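Local coordinates for protein phospholipase C beta (Meleagris gallopavo, PDB 1JAD) that belongs to the phospholipase C beta family and is represented here by its C-terminal region, a two-chain assembly of very long alpha-helices in coiled-coil packing, at residues Glu53-Leu56 with Gln57-Val61; Leu87-Leu90 with Gly91-Tyr94; Ala221-Glu224 with Glu225-Thr229. All blocks are in the same frame, centred on the assembly; numbering follows the deposited sequence.

Contact 1: Glu53-Leu56 with Gln57-Val61; sequences EELL and QKYSV
L55 and Y59, one turn apart, and L56 and S60 beside them lie close to the C-terminal end of helix 28-64, the shortest of the three long helices packed as a coiled coil in this chain. At the start the turn is regular: Q57 N gives a straight bond to E53 O at 3.0 Å (165° at the hydrogen). Further on it slackens. Y59 N is split between two acceptors, a long weak bond to L55 O of 3.5 Å and a bent weak one to L56 O of 2.9 Å, while the psi of Y59 has swung to 4°, well off the usual helical value.

The Y59 ring is placed by a chi1 of -81°, which sets CG beside the backbone nitrogen and brings Y59 CD1 back to 3.4 Å from L55 O, an approach at the ring edge and near its plane. On the same flank L55 CD1 comes to 4.3 Å from Y59 CE1. Both residues are buried against helix 75-155: L55 lies on E86 and L87, Y59 on R82 and L83, and the Y59 hydroxyl is hydrogen-bonded to E86. K58, its chain extended beyond CG, makes a long, weak ion pair with the same E86. Helix 161-245 receives L56 on M237 and Y59 on Y241, whose hydroxyl joins weakly to S60 OG and L56 O.

Polar atoms crowd around S60, whose OG folds back beside its own nitrogen. Several acceptors lie within reach of its one proton, and no single bond is settled: S60 OG is 2.9 Å from L56 O, 2.7 Å from Q57 O and, thanks to the bend of the Q57 chain at chi2, 3.0 Å from the amide oxygen Q57 OE1.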
loop_
_atom_site.group_PDB
_atom_site.type_symbol
_atom_site.label_atom_id
_atom_site.label_comp_id
_atom_site.label_asym_id
_atom_site.label_seq_id
_atom_site.Cartn_x
_atom_site.Cartn_y
_atom_site.Cartn_z
ATOM N N GLU A 53 -16.572 23.833 34.446
ATOM C CA GLU A 53 -16.365 24.752 35.553
ATOM C C GLU A 53 -17.027 26.069 35.164
ATOM O O GLU A 53 -17.791 26.666 35.923
ATOM C CB GLU A 53 -14.861 24.953 35.744
ATOM C CG GLU A 53 -14.448 25.898 36.856
ATOM C CD GLU A 53 -12.934 26.069 36.910
ATOM O OE1 GLU A 53 -12.224 25.054 37.099
ATOM O OE2 GLU A 53 -12.453 27.213 36.756
ATOM N N GLU A 54 -16.730 26.494 33.946
ATOM C CA GLU A 54 -17.245 27.727 33.383
ATOM C C GLU A 54 -18.768 27.731 33.299
ATOM O O GLU A 54 -19.392 28.788 33.257
ATOM C CB GLU A 54 -16.620 27.910 32.006
ATOM C CG GLU A 54 -16.849 29.237 31.350
ATOM C CD GLU A 54 -15.929 29.420 30.161
ATOM O OE1 GLU A 54 -16.005 30.483 29.506
ATOM O OE2 GLU A 54 -15.124 28.502 29.890
ATOM N N LEU A 55 -19.360 26.543 33.285
ATOM C CA LEU A 55 -20.812 26.400 33.216
ATOM C C LEU A 55 -21.424 26.509 34.613
ATOM O O LEU A 55 -22.552 26.982 34.770
ATOM C CB LEU A 55 -21.190 25.049 32.589
ATOM C CG LEU A 55 -22.679 24.718 32.425
ATOM C CD1 LEU A 55 -23.361 25.781 31.572
ATOM C CD2 LEU A 55 -22.831 23.352 31.779
ATOM N N LEU A 56 -20.686 26.065 35.628
ATOM C CA LEU A 56 -21.184 26.147 36.994
ATOM C C LEU A 56 -21.080 27.596 37.461
ATOM O O LEU A 56 -21.973 28.102 38.141
ATOM C CB LEU A 56 -20.384 25.227 37.921
ATOM C CG LEU A 56 -20.423 23.737 37.579
ATOM C CD1 LEU A 56 -19.667 22.955 38.629
ATOM C CD2 LEU A 56 -21.858 23.257 37.515
ATOM N N GLN A 57 -19.994 28.263 37.086
ATOM C CA GLN A 57 -19.806 29.661 37.450
ATOM C C GLN A 57 -21.027 30.455 36.999
ATOM O O GLN A 57 -21.554 31.275 37.744
ATOM C CB GLN A 57 -18.542 30.217 36.783
ATOM C CG GLN A 57 -18.356 31.737 36.896
ATOM C CD GLN A 57 -18.349 32.249 38.335
ATOM O OE1 GLN A 57 -19.364 32.183 39.039
ATOM N NE2 GLN A 57 -17.198 32.759 38.778
ATOM N N LYS A 58 -21.470 30.193 35.774
ATOM C CA LYS A 58 -22.628 30.862 35.200
ATOM C C LYS A 58 -23.856 30.684 36.089
ATOM O O LYS A 58 -24.645 31.618 36.266
ATOM C CB LYS A 58 -22.907 30.301 33.806
ATOM C CG LYS A 58 -24.166 30.835 33.143
ATOM C CD LYS A 58 -24.445 30.076 31.855
ATOM C CE LYS A 58 -25.794 30.451 31.270
ATOM N NZ LYS A 58 -26.150 29.614 30.078
ATOM N N TYR A 59 -24.026 29.487 36.645
ATOM C CA TYR A 59 -25.162 29.231 37.521
ATOM C C TYR A 59 -24.943 29.690 38.950
ATOM O O TYR A 59 -25.785 29.466 39.814
ATOM C CB TYR A 59 -25.549 27.754 37.504
ATOM C CG TYR A 59 -26.388 27.402 36.305
ATOM C CD1 TYR A 59 -25.860 27.465 35.013
ATOM C CD2 TYR A 59 -27.738 27.083 36.455
ATOM C CE1 TYR A 59 -26.660 27.224 33.898
ATOM C CE2 TYR A 59 -28.546 26.841 35.351
ATOM C CZ TYR A 59 -28.004 26.916 34.075
ATOM O OH TYR A 59 -28.819 26.713 32.981
ATOM N N SER A 60 -23.803 30.327 39.194
ATOM C CA SER A 60 -23.497 30.856 40.517
ATOM C C SER A 60 -24.254 32.176 40.525
ATOM O O SER A 60 -24.989 32.492 41.459
ATOM C CB SER A 60 -22.003 31.147 40.652
ATOM O OG SER A 60 -21.222 30.069 40.180
ATOM N N VAL A 61 -24.051 32.934 39.451
ATOM C CA VAL A 61 -24.683 34.227 39.257
ATOM C C VAL A 61 -26.200 34.065 39.187
ATOM O O VAL A 61 -26.933 34.681 39.961
ATOM C CB VAL A 61 -24.180 34.886 37.943
ATOM C CG1 VAL A 61 -24.830 36.243 37.746
ATOM C CG2 VAL A 61 -22.674 35.027 37.982
#

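Contact 2: Leu87-Leu90 with Gly91-Tyr94; sequences LIHL and GEEY
From L87 to Y94 the backbone runs as unbroken alpha-helix, with four i to i+4 bonds in a row joining 87-90 to 91-94: G91 N to L87 O, E92 N to I88 O, E93 N to H89 O and Y94 N to L90 O, all between 2.8 and 3.1 Å. This piece belongs to helix 75-155, one of the long helices of the coiled coil, and its side chains meet different neighbours. L90 and Y94 turn to helix 28-64, on R51 and R52 and on E45 respectively, and L87 reaches M237 and V238 of helix 161-245.

Most of the side-chain contact falls to E92. With chi1 at -67° its CG sits beside the backbone nitrogen and doubles back over the preceding turn, E92 CG lying 3.4 Å from I88 O, and beyond that the chain is extended. One carboxylate oxygen, E92 OE1, ends 3.7 Å from I88 CG2, where the two side chains cross at a slant. The other, E92 OE2, comes to 3.7 Å from H89 CD2. E92 and H89 lie side by side and point the same way, the carboxylate turned 29° from the imidazole plane. H89 NE2 stays 4.4 Å from E92 OE2, so the two ionisable groups are near without touching; H89 may or may not be charged. The same pair faces the second subunit, with H89 on its E144 and E92 on its H175.

G91, which is buried, contributes backbone alone. One turn after L90, the Y94 side chain begins tightly against the carbonyl, Y94 CB 3.1 Å from L90 O.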
loop_
_atom_site.group_PDB
_atom_site.type_symbol
_atom_site.label_atom_id
_atom_site.label_comp_id
_atom_site.label_asym_id
_atom_site.label_seq_id
_atom_site.Cartn_x
_atom_site.Cartn_y
_atom_site.Cartn_z
ATOM N N LEU A 87 -25.472 20.414 31.402
ATOM C CA LEU A 87 -24.348 19.566 31.746
ATOM C C LEU A 87 -24.485 18.300 30.910
ATOM O O LEU A 87 -23.511 17.818 30.351
ATOM C CB LEU A 87 -24.348 19.223 33.238
ATOM C CG LEU A 87 -23.938 20.366 34.177
ATOM C CD1 LEU A 87 -24.098 19.901 35.623
ATOM C CD2 LEU A 87 -22.493 20.790 33.894
ATOM N N ILE A 88 -25.700 17.767 30.823
ATOM C CA ILE A 88 -25.930 16.578 30.015
ATOM C C ILE A 88 -25.447 16.860 28.590
ATOM O O ILE A 88 -24.625 16.117 28.045
ATOM C CB ILE A 88 -27.421 16.206 29.958
ATOM C CG1 ILE A 88 -27.899 15.715 31.325
ATOM C CG2 ILE A 88 -27.647 15.127 28.900
ATOM C CD1 ILE A 88 -27.301 14.401 31.737
ATOM N N HIS A 89 -25.956 17.935 27.987
ATOM C CA HIS A 89 -25.542 18.287 26.638
ATOM C C HIS A 89 -24.043 18.465 26.547
ATOM O O HIS A 89 -23.419 18.031 25.577
ATOM C CB HIS A 89 -26.260 19.547 26.156
ATOM C CG HIS A 89 -27.693 19.309 25.788
ATOM N ND1 HIS A 89 -28.499 20.288 25.247
ATOM C CD2 HIS A 89 -28.459 18.194 25.870
ATOM C CE1 HIS A 89 -29.699 19.785 25.012
ATOM N NE2 HIS A 89 -29.702 18.516 25.379
ATOM N N LEU A 90 -23.449 19.098 27.552
ATOM C CA LEU A 90 -22.000 19.278 27.547
ATOM C C LEU A 90 -21.321 17.909 27.547
ATOM O O LEU A 90 -20.290 17.715 26.907
ATOM C CB LEU A 90 -21.538 20.052 28.781
ATOM C CG LEU A 90 -20.014 20.136 28.859
ATOM C CD1 LEU A 90 -19.501 20.850 27.625
ATOM C CD2 LEU A 90 -19.583 20.849 30.124
ATOM N N GLY A 91 -21.900 16.967 28.284
ATOM C CA GLY A 91 -21.334 15.634 28.341
ATOM C C GLY A 91 -21.425 14.965 26.985
ATOM O O GLY A 91 -20.464 14.344 26.516
ATOM N N GLU A 92 -22.582 15.112 26.345
ATOM C CA GLU A 92 -22.820 14.516 25.032
ATOM C C GLU A 92 -21.814 14.964 23.976
ATOM O O GLU A 92 -21.257 14.130 23.258
ATOM C CB GLU A 92 -24.247 14.825 24.552
ATOM C CG GLU A 92 -25.351 14.143 25.381
ATOM C CD GLU A 92 -26.771 14.476 24.906
ATOM O OE1 GLU A 92 -27.728 13.842 25.400
ATOM O OE2 GLU A 92 -26.938 15.374 24.047
ATOM N N GLU A 93 -21.564 16.269 23.881
ATOM C CA GLU A 93 -20.628 16.760 22.882
ATOM C C GLU A 93 -19.193 16.433 23.288
ATOM O O GLU A 93 -18.350 16.156 22.436
ATOM C CB GLU A 93 -20.789 18.277 22.685
ATOM C CG GLU A 93 -20.471 18.786 21.254
ATOM C CD GLU A 93 -19.073 18.401 20.744
ATOM O OE1 GLU A 93 -18.064 18.812 21.366
ATOM O OE2 GLU A 93 -18.987 17.691 19.713
ATOM N N TYR A 94 -18.921 16.459 24.591
ATOM C CA TYR A 94 -17.584 16.171 25.105
ATOM C C TYR A 94 -17.097 14.747 24.799
ATOM O O TYR A 94 -16.005 14.547 24.246
ATOM C CB TYR A 94 -17.540 16.396 26.620
ATOM C CG TYR A 94 -16.244 15.943 27.271
ATOM C CD1 TYR A 94 -15.024 16.543 26.947
ATOM C CD2 TYR A 94 -16.232 14.879 28.179
ATOM C CE1 TYR A 94 -13.824 16.090 27.504
ATOM C CE2 TYR A 94 -15.038 14.418 28.742
ATOM C CZ TYR A 94 -13.838 15.024 28.396
ATOM O OH TYR A 94 -12.650 14.536 28.910
#

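Contact 3: Ala221-Glu224 with Glu225-Thr229; sequences AEYE and EKLKT
A221, E222, Y223 and E224 each give their carbonyl oxygen to the amide four residues on. E225 N meets A221 O at 3.0 Å, and K226 N reaches E222 O at 2.8 Å. L227 N is held by Y223 O at 3.0 Å. K228 N is shared, bonding E224 O at 3.1 Å and E225 O at 2.8 Å. Just beyond, T229 N makes two weak bonds, to E225 O and K226 O, and T229 OG1 is hydrogen-bonded to E233 one turn further.

The segment is part of helix 161-245 in the three-helix coiled coil, at a point where Y223 packs on H95 and R99 of helix 75-155 and on K140 of the second subunit. The side chains of Y223 and L227 run side by side in the same direction, and L227 CD2 sits 3.5 Å from Y223 OH, an apolar neighbour for the hydroxyl. V180 of the second subunit packs against L227, E224 and K228.

Among the acidic groups, E222 OE1 is satisfied by a salt bridge with K102 NZ of helix 75-155. K226 crosses E222 aslant, but K226 NZ and E222 OE2 remain 5.2 Å apart. In K228 a chi1 of -63° puts CG beside the backbone nitrogen and folds it back over the helix, K228 CG 3.2 Å from E224 O.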
loop_
_atom_site.group_PDB
_atom_site.type_symbol
_atom_site.label_atom_id
_atom_site.label_comp_id
_atom_site.label_asym_id
_atom_site.label_seq_id
_atom_site.Cartn_x
_atom_site.Cartn_y
_atom_site.Cartn_z
ATOM N N ALA A 221 -16.817 2.120 22.163
ATOM C CA ALA A 221 -17.256 1.400 23.359
ATOM C C ALA A 221 -17.253 2.344 24.555
ATOM O O ALA A 221 -18.173 2.354 25.367
ATOM C CB ALA A 221 -16.333 0.220 23.621
ATOM N N GLU A 222 -16.199 3.139 24.654
ATOM C CA GLU A 222 -16.072 4.095 25.732
ATOM C C GLU A 222 -17.221 5.099 25.630
ATOM O O GLU A 222 -17.966 5.304 26.588
ATOM C CB GLU A 222 -14.725 4.797 25.612
ATOM C CG GLU A 222 -14.525 5.953 26.545
ATOM C CD GLU A 222 -13.192 6.612 26.321
ATOM O OE1 GLU A 222 -12.916 6.986 25.161
ATOM O OE2 GLU A 222 -12.425 6.760 27.297
ATOM N N TYR A 223 -17.372 5.710 24.460
ATOM C CA TYR A 223 -18.435 6.679 24.249
ATOM C C TYR A 223 -19.762 6.140 24.770
ATOM O O TYR A 223 -20.424 6.774 25.600
ATOM C CB TYR A 223 -18.565 7.016 22.766
ATOM C CG TYR A 223 -19.778 7.853 22.452
ATOM C CD1 TYR A 223 -19.867 9.183 22.870
ATOM C CD2 TYR A 223 -20.867 7.293 21.786
ATOM C CE1 TYR A 223 -21.019 9.934 22.635
ATOM C CE2 TYR A 223 -22.021 8.028 21.543
ATOM C CZ TYR A 223 -22.095 9.345 21.971
ATOM O OH TYR A 223 -23.252 10.049 21.739
ATOM N N GLU A 224 -20.154 4.968 24.284
ATOM C CA GLU A 224 -21.404 4.357 24.723
ATOM C C GLU A 224 -21.473 4.307 26.249
ATOM O O GLU A 224 -22.424 4.798 26.863
ATOM C CB GLU A 224 -21.523 2.939 24.163
ATOM C CG GLU A 224 -21.566 2.870 22.641
ATOM C CD GLU A 224 -21.484 1.440 22.129
ATOM O OE1 GLU A 224 -22.408 0.647 22.408
ATOM O OE2 GLU A 224 -20.486 1.109 21.456
ATOM N N GLU A 225 -20.449 3.721 26.857
ATOM C CA GLU A 225 -20.395 3.595 28.305
ATOM C C GLU A 225 -20.663 4.951 28.949
ATOM O O GLU A 225 -21.676 5.136 29.622
ATOM C CB GLU A 225 -19.018 3.076 28.730
ATOM C CG GLU A 225 -18.977 2.416 30.102
ATOM C CD GLU A 225 -19.351 3.339 31.254
ATOM O OE1 GLU A 225 -20.488 3.859 31.270
ATOM O OE2 GLU A 225 -18.504 3.533 32.155
ATOM N N LYS A 226 -19.747 5.891 28.729
ATOM C CA LYS A 226 -19.847 7.239 29.273
ATOM C C LYS A 226 -21.256 7.821 29.222
ATOM O O LYS A 226 -21.750 8.382 30.209
ATOM C CB LYS A 226 -18.901 8.171 28.517
ATOM C CG LYS A 226 -17.438 7.840 28.682
ATOM C CD LYS A 226 -16.992 8.037 30.116
ATOM C CE LYS A 226 -15.496 7.799 30.259
ATOM N NZ LYS A 226 -15.027 8.081 31.646
ATOM N N LEU A 227 -21.898 7.676 28.068
ATOM C CA LEU A 227 -23.239 8.208 27.853
ATOM C C LEU A 227 -24.314 7.554 28.735
ATOM O O LEU A 227 -25.268 8.207 29.152
ATOM C CB LEU A 227 -23.612 8.055 26.374
ATOM C CG LEU A 227 -24.744 8.937 25.852
ATOM C CD1 LEU A 227 -24.304 10.389 25.961
ATOM C CD2 LEU A 227 -25.065 8.603 24.401
ATOM N N LYS A 228 -24.152 6.268 29.020
ATOM C CA LYS A 228 -25.113 5.528 29.831
ATOM C C LYS A 228 -25.066 5.916 31.311
ATOM O O LYS A 228 -26.060 5.793 32.027
ATOM C CB LYS A 228 -24.876 4.020 29.636
ATOM C CG LYS A 228 -25.110 3.581 28.177
ATOM C CD LYS A 228 -24.471 2.235 27.820
ATOM C CE LYS A 228 -25.073 1.069 28.576
ATOM N NZ LYS A 228 -24.417 -0.208 28.181
ATOM N N THR A 229 -23.916 6.392 31.767
ATOM C CA THR A 229 -23.779 6.805 33.157
ATOM C C THR A 229 -23.901 8.314 33.286
ATOM O O THR A 229 -24.141 8.827 34.376
ATOM C CB THR A 229 -22.422 6.391 33.744
ATOM O OG1 THR A 229 -21.368 6.911 32.923
ATOM C CG2 THR A 229 -22.321 4.879 33.842
#

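In the fold
All three contacts are short runs of helix, one on each long helix, and contact 2 stands between the others. Its L87 packs on L55 of contact 1, L87 CD2 to L55 CD2 at 3.3 Å, and its E92 on L227 of contact 3, while contacts 1 and 3 stay about 14 Å apart at their nearest atoms. Each is partly buried, with two buried residues and a more open face. Contact 2 is regular throughout, contact 3 regular apart from its last residues, and contact 1, near a helix end, loosens most; no other chain touches it. Contacts 2 and 3 turn part of their surface to the second subunit; ionisable groups lie near each other there, their ends apart.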